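Local coordinates for protein cypemycin cysteine dehydrogenase (decarboxylating) (Streptomyces sp, PDB 6JDD) that catalyses the flavin-dependent oxidative decarboxylation of the C-terminal cysteine of the cypemycin precursor peptide, a step towards its aminovinyl-cysteine group, at residues A[11-16]-A[26-31]; A[42-47]-A[52-57]; A[89-94]-A[173-178]. All blocks are in the same frame, centred on the assembly; numbering follows the deposited sequence.

How the interactions relate
The three contacts fix helices to one parallel sheet, in which strands 39-44, 10-15 and 90-95 lie side by side. Along the chain they come in series: interaction 1 binds helix 24-34 to strand 10-15, interaction 2 binds helix 54-60 to strand 39-44, and interaction 3 brings helix 172-185 back to strand 90-95. Interaction 1, on the middle of these three strands, has its centre about 10 Å from that of interaction 2 and about 9 Å from that of interaction 3, and touches both. Interactions 2 and 3 have centres about 17 Å apart and do not meet. The residues after strands 10-15 and 39-44 reach the same FAD, so interactions 1 and 2 lie just behind the cofactor site.

Interaction 1: A[11-16]-A[26-31]; sequences LHVHVT and WWIHWL. With FAD (flavin-adenine dinucleotide), chain B.
Strand 11-15 and helix 26-31 come closest where the CA atoms of Val13 and Ile28 are 8.9 Å apart, and at Leu11 and Leu31 the CA separation has grown to 11.0 Å. Side chains alone bridge this gap. Val13 and Ile28 reach toward each other tip to tip, with Val13 CG2 and Ile28 CD1 4.2 Å apart. The body of Ile28 does not aim straight at the strand; its CG1 stands anti to the carbonyl carbon (chi1 -59°), and the next torsion swings CD1 across to the valine. Both residues are beta-branched, but the extra CD1 methyl of isoleucine supplies the reach across the gap, while valine is at home in an extended strand. Farther along, Leu11 CD1 meets Leu31 CD2 more loosely at 4.5 Å, and Leu176 of helix 172-185 touches both leucines. This is the first strand and helix of a beta-alpha-beta unit completed by strand 39-44, in a Rossmann-like parallel sheet. As in that architecture, the cofactor lies at the carboxyl end of the strands: Thr16 follows strand 10-15 and sets its CA 3.6 Å from O2P of FAD. Its OG1 is engaged elsewhere, hydrogen-bonded to Pro94 O and Thr96 N, which fixes the rotation of the side chain beside the phosphate. The other face of the strand is more polar: the buried His12 NE2 and His14 ND1 both hydrogen-bond to Ser43 OG, tying the strand to its neighbour. On the helix, Trp26 lays CZ3 over the centre of the Trp27 ring, 3.5 Å above its plane, and Trp27 in turn places CZ3 over one face of Trp30, nearer the rim. The rings of Trp26 and Trp27 both meet Trp26 of a second subunit, Trp26 by stacking and Trp27 with the planes steeply inclined.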
loop_
_atom_site.group_PDB
_atom_site.type_symbol
_atom_site.label_atom_id
_atom_site.label_comp_id
_atom_site.label_asym_id
_atom_site.label_seq_id
_atom_site.Cartn_x
_atom_site.Cartn_y
_atom_site.Cartn_z
ATOM N N LEU A 11 31.275 26.037 -4.268
ATOM C CA LEU A 11 31.529 25.137 -3.124
ATOM C C LEU A 11 30.358 24.170 -2.941
ATOM O O LEU A 11 29.422 24.246 -3.660
ATOM C CB LEU A 11 31.818 25.971 -1.877
ATOM C CG LEU A 11 30.772 26.991 -1.480
ATOM C CD1 LEU A 11 29.590 26.320 -0.808
ATOM C CD2 LEU A 11 31.416 27.995 -0.550
ATOM N N HIS A 12 30.508 23.231 -2.030
ATOM C CA HIS A 12 29.522 22.193 -1.692
ATOM C C HIS A 12 29.259 22.244 -0.200
ATOM O O HIS A 12 30.232 22.330 0.563
ATOM C CB HIS A 12 30.042 20.811 -2.047
ATOM C CG HIS A 12 29.016 19.772 -1.779
ATOM N ND1 HIS A 12 28.261 19.223 -2.776
ATOM C CD2 HIS A 12 28.593 19.219 -0.631
ATOM C CE1 HIS A 12 27.428 18.357 -2.248
ATOM N NE2 HIS A 12 27.586 18.358 -0.947
ATOM N N VAL A 13 27.985 22.203 0.169
ATOM C CA VAL A 13 27.539 22.181 1.580
ATOM C C VAL A 13 26.898 20.822 1.815
ATOM O O VAL A 13 26.011 20.450 1.086
ATOM C CB VAL A 13 26.605 23.345 1.940
ATOM C CG1 VAL A 13 26.145 23.206 3.362
ATOM C CG2 VAL A 13 27.268 24.701 1.757
ATOM N N HIS A 14 27.407 20.092 2.793
ATOM C CA HIS A 14 26.865 18.788 3.227
ATOM C C HIS A 14 26.178 18.985 4.569
ATOM O O HIS A 14 26.852 19.403 5.539
ATOM C CB HIS A 14 27.971 17.741 3.274
ATOM C CG HIS A 14 27.483 16.397 3.687
ATOM N ND1 HIS A 14 26.465 15.748 3.012
ATOM C CD2 HIS A 14 27.826 15.604 4.721
ATOM C CE1 HIS A 14 26.220 14.601 3.615
ATOM N NE2 HIS A 14 27.020 14.502 4.685
ATOM N N VAL A 15 24.868 18.777 4.577
ATOM C CA VAL A 15 23.986 19.094 5.735
ATOM C C VAL A 15 23.643 17.790 6.440
ATOM O O VAL A 15 23.148 16.872 5.760
ATOM C CB VAL A 15 22.714 19.820 5.275
ATOM C CG1 VAL A 15 21.869 20.302 6.462
ATOM C CG2 VAL A 15 23.045 20.958 4.316
ATOM N N THR A 16 23.828 17.723 7.759
ATOM C CA THR A 16 23.639 16.481 8.561
ATOM C C THR A 16 22.632 16.766 9.673
ATOM O O THR A 16 22.345 17.890 9.906
ATOM C CB THR A 16 24.979 15.918 9.087
ATOM O OG1 THR A 16 25.455 16.703 10.189
ATOM C CG2 THR A 16 26.058 15.794 8.021
ATOM N N TRP A 26 18.241 29.448 5.822
ATOM C CA TRP A 26 18.524 30.881 6.119
ATOM C C TRP A 26 19.981 31.237 5.748
ATOM O O TRP A 26 20.190 32.238 5.024
ATOM C CB TRP A 26 18.202 31.195 7.583
ATOM C CG TRP A 26 18.253 32.650 7.900
ATOM C CD1 TRP A 26 17.200 33.508 7.947
ATOM C CD2 TRP A 26 19.424 33.425 8.200
ATOM N NE1 TRP A 26 17.634 34.762 8.273
ATOM C CE2 TRP A 26 18.990 34.745 8.429
ATOM C CE3 TRP A 26 20.781 33.129 8.308
ATOM C CZ2 TRP A 26 19.858 35.777 8.751
ATOM C CZ3 TRP A 26 21.651 34.147 8.644
ATOM C CH2 TRP A 26 21.189 35.448 8.869
ATOM N N TRP A 27 20.952 30.449 6.205
ATOM C CA TRP A 27 22.389 30.658 5.880
ATOM C C TRP A 27 22.686 30.479 4.388
ATOM O O TRP A 27 23.500 31.226 3.861
ATOM C CB TRP A 27 23.243 29.717 6.713
ATOM C CG TRP A 27 23.348 30.213 8.105
ATOM C CD1 TRP A 27 22.699 29.748 9.208
ATOM C CD2 TRP A 27 24.090 31.362 8.509
ATOM N NE1 TRP A 27 23.023 30.507 10.300
ATOM C CE2 TRP A 27 23.884 31.507 9.898
ATOM C CE3 TRP A 27 24.911 32.262 7.837
ATOM C CZ2 TRP A 27 24.500 32.520 10.635
ATOM C CZ3 TRP A 27 25.500 33.277 8.566
ATOM C CH2 TRP A 27 25.304 33.396 9.949
ATOM N N ILE A 28 22.104 29.492 3.723
ATOM C CA ILE A 28 22.250 29.356 2.241
ATOM C C ILE A 28 21.699 30.633 1.581
ATOM O O ILE A 28 22.385 31.188 0.707
ATOM C CB ILE A 28 21.556 28.096 1.689
ATOM C CG1 ILE A 28 22.104 26.803 2.307
ATOM C CG2 ILE A 28 21.634 28.074 0.157
ATOM C CD1 ILE A 28 23.534 26.526 1.968
ATOM N N HIS A 29 20.514 31.102 1.982
ATOM C CA HIS A 29 19.923 32.349 1.446
ATOM C C HIS A 29 20.908 33.503 1.663
ATOM O O HIS A 29 21.175 34.216 0.700
ATOM C CB HIS A 29 18.566 32.599 2.089
ATOM C CG HIS A 29 17.946 33.881 1.646
ATOM N ND1 HIS A 29 17.530 34.069 0.332
ATOM C CD2 HIS A 29 17.684 35.022 2.318
ATOM C CE1 HIS A 29 17.031 35.262 0.225
ATOM N NE2 HIS A 29 17.111 35.865 1.424
ATOM N N TRP A 30 21.441 33.654 2.879
ATOM C CA TRP A 30 22.483 34.668 3.230
ATOM C C TRP A 30 23.684 34.588 2.266
ATOM O O TRP A 30 24.044 35.612 1.627
ATOM C CB TRP A 30 22.943 34.518 4.688
ATOM C CG TRP A 30 24.105 35.386 5.074
ATOM C CD1 TRP A 30 24.042 36.640 5.614
ATOM C CD2 TRP A 30 25.509 35.070 4.964
ATOM N NE1 TRP A 30 25.301 37.126 5.824
ATOM C CE2 TRP A 30 26.221 36.195 5.427
ATOM C CE3 TRP A 30 26.231 33.958 4.516
ATOM C CZ2 TRP A 30 27.614 36.234 5.461
ATOM C CZ3 TRP A 30 27.607 34.001 4.529
ATOM C CH2 TRP A 30 28.288 35.125 4.999
ATOM N N LEU A 31 24.283 33.412 2.139
ATOM C CA LEU A 31 25.451 33.232 1.248
ATOM C C LEU A 31 25.071 33.580 -0.203
ATOM O O LEU A 31 25.872 34.214 -0.869
ATOM C CB LEU A 31 25.940 31.792 1.391
ATOM C CG LEU A 31 27.161 31.419 0.557
ATOM C CD1 LEU A 31 28.355 32.284 0.920
ATOM C CD2 LEU A 31 27.465 29.950 0.738
HETATM P PA FAD B . 22.627 9.800 8.154
HETATM O O1A FAD B . 22.932 9.563 6.711
HETATM O O2A FAD B . 21.240 10.204 8.527
HETATM O O5B FAD B . 23.052 8.508 9.006
HETATM C C5B FAD B . 22.062 7.474 9.237
HETATM C C4B FAD B . 22.763 6.167 9.516
HETATM O O4B FAD B . 22.194 5.133 8.672
HETATM C C3B FAD B . 24.273 6.142 9.242
HETATM O O3B FAD B . 24.957 5.334 10.192
HETATM C C2B FAD B . 24.346 5.539 7.836
HETATM O O2B FAD B . 25.583 4.914 7.573
HETATM C C1B FAD B . 23.204 4.531 7.894
HETATM N N9A FAD B . 22.641 4.207 6.589
HETATM C C8A FAD B . 23.290 4.179 5.380
HETATM N N7A FAD B . 22.494 3.848 4.389
HETATM C C5A FAD B . 21.254 3.647 4.984
HETATM C C6A FAD B . 19.997 3.277 4.468
HETATM N N6A FAD B . 19.767 3.034 3.181
HETATM N N1A FAD B . 18.973 3.168 5.347
HETATM C C2A FAD B . 19.209 3.414 6.642
HETATM N N3A FAD B . 20.345 3.768 7.240
HETATM C C4A FAD B . 21.338 3.867 6.341
HETATM N N1 FAD B . 23.514 14.557 16.666
HETATM C C2 FAD B . 24.603 15.356 16.749
HETATM O O2 FAD B . 25.734 14.909 16.543
HETATM N N3 FAD B . 24.506 16.675 17.060
HETATM C C4 FAD B . 23.296 17.276 17.309
HETATM O O4 FAD B . 23.255 18.466 17.586
HETATM C C4X FAD B . 22.139 16.477 17.232
HETATM N N5 FAD B . 20.978 17.033 17.466
HETATM C C5X FAD B . 19.868 16.235 17.385
HETATM C C6 FAD B . 18.611 16.816 17.633
HETATM C C7 FAD B . 17.455 16.076 17.570
HETATM C C7M FAD B . 16.125 16.731 17.842
HETATM C C8 FAD B . 17.526 14.698 17.247
HETATM C C8M FAD B . 16.272 13.867 17.171
HETATM C C9 FAD B . 18.754 14.117 17.001
HETATM C C9A FAD B . 19.941 14.866 17.064
HETATM N N10 FAD B . 21.196 14.311 16.821
HETATM C C10 FAD B . 22.334 15.091 16.897
HETATM C "C1'" FAD B . 21.312 12.881 16.483
HETATM C "C2'" FAD B . 21.494 12.660 14.993
HETATM O "O2'" FAD B . 20.315 13.060 14.301
HETATM C "C3'" FAD B . 21.787 11.189 14.688
HETATM O "O3'" FAD B . 23.072 10.849 15.199
HETATM C "C4'" FAD B . 21.734 10.848 13.197
HETATM O "O4'" FAD B . 21.996 9.456 13.014
HETATM C "C5'" FAD B . 22.721 11.654 12.384
HETATM O "O5'" FAD B . 22.750 11.152 11.020
HETATM P P FAD B . 23.536 11.982 9.896
HETATM O O1P FAD B . 24.901 12.299 10.409
HETATM O O2P FAD B . 22.660 13.102 9.438
HETATM O O3P FAD B . 23.652 10.893 8.724
#

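Interaction 2: A[42-47]-A[52-57]; sequences VSVTPA and LAVRAL. With FAD (flavin-adenine dinucleotide), chain B.
Val44 meets Leu57 tip to tip, with Val44 CG2 directed at Leu57 CD1, and it offers its other branch to two further residues. Val44 CG1 lies 3.9 Å from Leu52 CD1, the two side chains crossing at a slant. It is also 4.2 Å from Val54 CG2, but here the side chains run past one another in opposite directions. The two methyls of this beta-branched residue thus serve different partners, CG1 Leu52 and Val54, CG2 Leu57. Val42, two residues back on the same face of the strand, crosses Leu57 at about a right angle, its CG1 3.9 Å from Leu57 CD1; that leucine methyl thus bridges both valines. The contact joins the strand and helix of the next beta-alpha-beta unit, strand 39-44, helix 54-60 and strand 65-67, and Val54 and Leu57 also rest on Val65 of its last strand. Ala53 holds the N-cap position of the helix. Beyond the strand the chain turns to the flavin cofactor, where threonine supplies a hydroxyl donor: Thr45 OG1 donates a hydrogen bond to O2P of FAD while itself receiving one from Ala48 N, which holds the hydroxyl in place. Ala47, with a single methyl, leaves its N-H able to reach the other phosphate, and its N donates to O2A of FAD at 3.2 Å with an N-H...O angle of 146°.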
loop_
_atom_site.group_PDB
_atom_site.type_symbol
_atom_site.label_atom_id
_atom_site.label_comp_id
_atom_site.label_asym_id
_atom_site.label_seq_id
_atom_site.Cartn_x
_atom_site.Cartn_y
_atom_site.Cartn_z
ATOM N N VAL A 42 24.531 21.438 -2.730
ATOM C CA VAL A 42 24.079 21.002 -1.388
ATOM C C VAL A 42 23.699 19.524 -1.422
ATOM O O VAL A 42 22.969 19.091 -2.333
ATOM C CB VAL A 42 22.905 21.856 -0.887
ATOM C CG1 VAL A 42 22.543 21.485 0.538
ATOM C CG2 VAL A 42 23.190 23.342 -0.975
ATOM N N SER A 43 24.210 18.789 -0.455
ATOM C CA SER A 43 23.814 17.387 -0.167
ATOM C C SER A 43 23.150 17.365 1.212
ATOM O O SER A 43 23.518 18.146 2.075
ATOM C CB SER A 43 24.982 16.415 -0.278
ATOM O OG SER A 43 26.028 16.710 0.638
ATOM N N VAL A 44 22.159 16.528 1.391
ATOM C CA VAL A 44 21.380 16.521 2.651
ATOM C C VAL A 44 21.188 15.065 3.064
ATOM O O VAL A 44 20.705 14.283 2.278
ATOM C CB VAL A 44 20.023 17.219 2.449
ATOM C CG1 VAL A 44 19.234 17.252 3.729
ATOM C CG2 VAL A 44 20.160 18.614 1.891
ATOM N N THR A 45 21.514 14.721 4.292
ATOM C CA THR A 45 21.389 13.335 4.795
ATOM C C THR A 45 19.928 13.097 5.075
ATOM O O THR A 45 19.212 14.030 5.380
ATOM C CB THR A 45 22.180 13.022 6.070
ATOM O OG1 THR A 45 21.649 13.713 7.209
ATOM C CG2 THR A 45 23.656 13.298 5.901
ATOM N N PRO A 46 19.475 11.834 4.982
ATOM C CA PRO A 46 18.123 11.481 5.382
ATOM C C PRO A 46 17.781 12.132 6.750
ATOM O O PRO A 46 16.774 12.727 6.882
ATOM C CB PRO A 46 18.233 9.954 5.385
ATOM C CG PRO A 46 19.170 9.667 4.252
ATOM C CD PRO A 46 20.254 10.696 4.470
ATOM N N ALA A 47 18.650 11.982 7.743
ATOM C CA ALA A 47 18.394 12.532 9.087
ATOM C C ALA A 47 18.108 14.022 8.941
ATOM O O ALA A 47 17.146 14.514 9.505
ATOM C CB ALA A 47 19.563 12.267 10.005
ATOM N N LEU A 52 14.820 19.808 7.794
ATOM C CA LEU A 52 14.604 20.822 6.741
ATOM C C LEU A 52 13.945 20.173 5.527
ATOM O O LEU A 52 13.777 18.960 5.529
ATOM C CB LEU A 52 15.921 21.507 6.402
ATOM C CG LEU A 52 17.025 20.630 5.847
ATOM C CD1 LEU A 52 16.673 20.112 4.474
ATOM C CD2 LEU A 52 18.299 21.444 5.750
ATOM N N ALA A 53 13.556 20.981 4.546
ATOM C CA ALA A 53 12.941 20.493 3.306
ATOM C C ALA A 53 13.966 20.630 2.177
ATOM O O ALA A 53 14.408 21.762 1.880
ATOM C CB ALA A 53 11.664 21.257 3.071
ATOM N N VAL A 54 14.292 19.512 1.533
ATOM C CA VAL A 54 15.226 19.534 0.373
ATOM C C VAL A 54 14.662 20.466 -0.707
ATOM O O VAL A 54 15.475 21.133 -1.403
ATOM C CB VAL A 54 15.465 18.110 -0.141
ATOM C CG1 VAL A 54 16.328 18.105 -1.382
ATOM C CG2 VAL A 54 16.113 17.288 0.946
ATOM N N ARG A 55 13.337 20.459 -0.879
ATOM C CA ARG A 55 12.655 21.281 -1.916
ATOM C C ARG A 55 13.052 22.753 -1.762
ATOM O O ARG A 55 13.358 23.392 -2.789
ATOM C CB ARG A 55 11.136 21.111 -1.816
ATOM C CG ARG A 55 10.503 20.452 -3.034
ATOM C CD ARG A 55 8.994 20.352 -2.916
ATOM N NE ARG A 55 8.556 19.021 -2.522
ATOM C CZ ARG A 55 8.450 18.604 -1.266
ATOM N NH1 ARG A 55 8.042 17.373 -1.009
ATOM N NH2 ARG A 55 8.754 19.418 -0.271
ATOM N N ALA A 56 13.043 23.262 -0.528
ATOM C CA ALA A 56 13.386 24.670 -0.269
ATOM C C ALA A 56 14.838 24.956 -0.720
ATOM O O ALA A 56 15.083 26.035 -1.311
ATOM C CB ALA A 56 13.145 24.987 1.185
ATOM N N LEU A 57 15.762 24.018 -0.526
ATOM C CA LEU A 57 17.170 24.196 -0.943
ATOM C C LEU A 57 17.254 24.202 -2.474
ATOM O O LEU A 57 18.093 24.928 -3.028
ATOM C CB LEU A 57 18.033 23.072 -0.357
ATOM C CG LEU A 57 18.184 23.053 1.157
ATOM C CD1 LEU A 57 18.786 21.732 1.603
ATOM C CD2 LEU A 57 19.025 24.199 1.654
HETATM P PA FAD B . 22.627 9.800 8.154
HETATM O O1A FAD B . 22.932 9.563 6.711
HETATM O O2A FAD B . 21.240 10.204 8.527
HETATM O O5B FAD B . 23.052 8.508 9.006
HETATM C C5B FAD B . 22.062 7.474 9.237
HETATM C C4B FAD B . 22.763 6.167 9.516
HETATM O O4B FAD B . 22.194 5.133 8.672
HETATM C C3B FAD B . 24.273 6.142 9.242
HETATM O O3B FAD B . 24.957 5.334 10.192
HETATM C C2B FAD B . 24.346 5.539 7.836
HETATM O O2B FAD B . 25.583 4.914 7.573
HETATM C C1B FAD B . 23.204 4.531 7.894
HETATM N N9A FAD B . 22.641 4.207 6.589
HETATM C C8A FAD B . 23.290 4.179 5.380
HETATM N N7A FAD B . 22.494 3.848 4.389
HETATM C C5A FAD B . 21.254 3.647 4.984
HETATM C C6A FAD B . 19.997 3.277 4.468
HETATM N N6A FAD B . 19.767 3.034 3.181
HETATM N N1A FAD B . 18.973 3.168 5.347
HETATM C C2A FAD B . 19.209 3.414 6.642
HETATM N N3A FAD B . 20.345 3.768 7.240
HETATM C C4A FAD B . 21.338 3.867 6.341
HETATM N N1 FAD B . 23.514 14.557 16.666
HETATM C C2 FAD B . 24.603 15.356 16.749
HETATM O O2 FAD B . 25.734 14.909 16.543
HETATM N N3 FAD B . 24.506 16.675 17.060
HETATM C C4 FAD B . 23.296 17.276 17.309
HETATM O O4 FAD B . 23.255 18.466 17.586
HETATM C C4X FAD B . 22.139 16.477 17.232
HETATM N N5 FAD B . 20.978 17.033 17.466
HETATM C C5X FAD B . 19.868 16.235 17.385
HETATM C C6 FAD B . 18.611 16.816 17.633
HETATM C C7 FAD B . 17.455 16.076 17.570
HETATM C C7M FAD B . 16.125 16.731 17.842
HETATM C C8 FAD B . 17.526 14.698 17.247
HETATM C C8M FAD B . 16.272 13.867 17.171
HETATM C C9 FAD B . 18.754 14.117 17.001
HETATM C C9A FAD B . 19.941 14.866 17.064
HETATM N N10 FAD B . 21.196 14.311 16.821
HETATM C C10 FAD B . 22.334 15.091 16.897
HETATM C "C1'" FAD B . 21.312 12.881 16.483
HETATM C "C2'" FAD B . 21.494 12.660 14.993
HETATM O "O2'" FAD B . 20.315 13.060 14.301
HETATM C "C3'" FAD B . 21.787 11.189 14.688
HETATM O "O3'" FAD B . 23.072 10.849 15.199
HETATM C "C4'" FAD B . 21.734 10.848 13.197
HETATM O "O4'" FAD B . 21.996 9.456 13.014
HETATM C "C5'" FAD B . 22.721 11.654 12.384
HETATM O "O5'" FAD B . 22.750 11.152 11.020
HETATM P P FAD B . 23.536 11.982 9.896
HETATM O O1P FAD B . 24.901 12.299 10.409
HETATM O O2P FAD B . 22.660 13.102 9.438
HETATM O O3P FAD B . 23.652 10.893 8.724
#

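Interaction 3: A[89-94]-A[173-178]; sequences CFLVFP and PGALAA
Leu91 carries the apolar part of the contact, using both of its branches against helix 173-178. CD2 lies 4.1 Å from Ala175 CB, and CD1 lies 4.2 Å from Leu176 CD2. The leucine's CG stands anti to its carbonyl carbon (chi1 -45°), which sends the fork out to the helix. Ala175 suits its place because a lone methyl lets the helix approach, the CA atoms of Leu91 and Ala175 being 7.1 Å apart. Leu176 begins by pointing elsewhere, and its long side chain bends back until its end reaches Leu91.

Aromatic contact is made at the edge of this patch, where Phe93 stacks on Phe170, just ahead of helix 172-185. Polar contacts run beside the patch: the backbone of Leu91 bonds to His12 and His14 of strand 10-15, and that of Phe90 to Pro122 and Val124 on the other flank. On the helix, the side chain of Asn171 accepts from Gly174 N through OD1. A cis peptide bond precedes Pro94, where the strand turns a corner.

No hydrogen bond links strand and helix directly; the strand's backbone bonding is spent on its neighbours in the sheet, so the helix is held by buried apolar side chains.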
loop_
_atom_site.group_PDB
_atom_site.type_symbol
_atom_site.label_atom_id
_atom_site.label_comp_id
_atom_site.label_asym_id
_atom_site.label_seq_id
_atom_site.Cartn_x
_atom_site.Cartn_y
_atom_site.Cartn_z
ATOM N N CYS A 89 35.679 23.786 -2.332
ATOM C CA CYS A 89 35.765 23.353 -0.921
ATOM C C CYS A 89 34.476 22.630 -0.532
ATOM O O CYS A 89 33.531 22.622 -1.312
ATOM C CB CYS A 89 36.105 24.539 -0.038
ATOM S SG CYS A 89 34.690 25.621 0.265
ATOM N N PHE A 90 34.492 21.992 0.627
ATOM C CA PHE A 90 33.388 21.159 1.156
ATOM C C PHE A 90 33.164 21.543 2.609
ATOM O O PHE A 90 34.097 21.478 3.385
ATOM C CB PHE A 90 33.721 19.678 1.034
ATOM C CG PHE A 90 33.803 19.197 -0.381
ATOM C CD1 PHE A 90 34.928 19.426 -1.143
ATOM C CD2 PHE A 90 32.727 18.557 -0.961
ATOM C CE1 PHE A 90 34.991 18.993 -2.455
ATOM C CE2 PHE A 90 32.802 18.102 -2.268
ATOM C CZ PHE A 90 33.931 18.326 -3.014
ATOM N N LEU A 91 31.972 22.027 2.918
ATOM C CA LEU A 91 31.624 22.476 4.284
ATOM C C LEU A 91 30.588 21.490 4.805
ATOM O O LEU A 91 29.559 21.361 4.175
ATOM C CB LEU A 91 31.088 23.914 4.282
ATOM C CG LEU A 91 31.873 24.909 3.431
ATOM C CD1 LEU A 91 31.141 26.242 3.329
ATOM C CD2 LEU A 91 33.277 25.129 3.988
ATOM N N VAL A 92 30.877 20.818 5.906
ATOM C CA VAL A 92 29.890 19.969 6.617
ATOM C C VAL A 92 29.201 20.839 7.675
ATOM O O VAL A 92 29.801 21.160 8.677
ATOM C CB VAL A 92 30.562 18.711 7.184
ATOM C CG1 VAL A 92 29.537 17.730 7.725
ATOM C CG2 VAL A 92 31.427 18.031 6.128
ATOM N N PHE A 93 27.970 21.235 7.389
ATOM C CA PHE A 93 27.302 22.401 8.009
ATOM C C PHE A 93 25.827 22.089 8.177
ATOM O O PHE A 93 25.106 22.074 7.187
ATOM C CB PHE A 93 27.486 23.633 7.123
ATOM C CG PHE A 93 26.941 24.905 7.716
ATOM C CD1 PHE A 93 27.518 25.458 8.845
ATOM C CD2 PHE A 93 25.853 25.533 7.152
ATOM C CE1 PHE A 93 27.014 26.616 9.407
ATOM C CE2 PHE A 93 25.354 26.695 7.715
ATOM C CZ PHE A 93 25.931 27.238 8.842
ATOM N N PRO A 94 25.348 21.690 9.369
ATOM C CA PRO A 94 26.199 21.260 10.473
ATOM C C PRO A 94 26.730 19.827 10.355
ATOM O O PRO A 94 26.299 19.096 9.477
ATOM C CB PRO A 94 25.219 21.291 11.634
ATOM C CG PRO A 94 23.947 20.806 11.015
ATOM C CD PRO A 94 23.932 21.492 9.666
ATOM N N PRO A 173 30.527 31.841 8.290
ATOM C CA PRO A 173 31.545 32.846 7.941
ATOM C C PRO A 173 32.986 32.383 8.263
ATOM O O PRO A 173 33.872 32.461 7.388
ATOM C CB PRO A 173 31.113 34.071 8.758
ATOM C CG PRO A 173 29.612 33.862 8.971
ATOM C CD PRO A 173 29.461 32.371 9.171
ATOM N N GLY A 174 33.188 31.846 9.473
ATOM C CA GLY A 174 34.467 31.230 9.875
ATOM C C GLY A 174 34.862 30.091 8.948
ATOM O O GLY A 174 36.054 30.001 8.561
ATOM N N ALA A 175 33.912 29.236 8.586
ATOM C CA ALA A 175 34.201 28.103 7.689
ATOM C C ALA A 175 34.704 28.692 6.359
ATOM O O ALA A 175 35.607 28.115 5.732
ATOM C CB ALA A 175 32.999 27.190 7.548
ATOM N N LEU A 176 34.132 29.792 5.903
ATOM C CA LEU A 176 34.469 30.320 4.546
ATOM C C LEU A 176 35.897 30.860 4.585
ATOM O O LEU A 176 36.676 30.635 3.609
ATOM C CB LEU A 176 33.484 31.430 4.162
ATOM C CG LEU A 176 32.067 30.985 3.819
ATOM C CD1 LEU A 176 31.133 32.184 3.810
ATOM C CD2 LEU A 176 32.033 30.275 2.476
ATOM N N ALA A 177 36.231 31.557 5.671
ATOM C CA ALA A 177 37.583 32.124 5.876
ATOM C C ALA A 177 38.604 30.982 5.940
ATOM O O ALA A 177 39.607 31.039 5.203
ATOM C CB ALA A 177 37.605 32.978 7.118
ATOM N N ALA A 178 38.335 29.961 6.758
ATOM C CA ALA A 178 39.190 28.762 6.859
ATOM C C ALA A 178 39.324 28.133 5.475
ATOM O O ALA A 178 40.426 27.779 5.115
ATOM C CB ALA A 178 38.622 27.790 7.847
#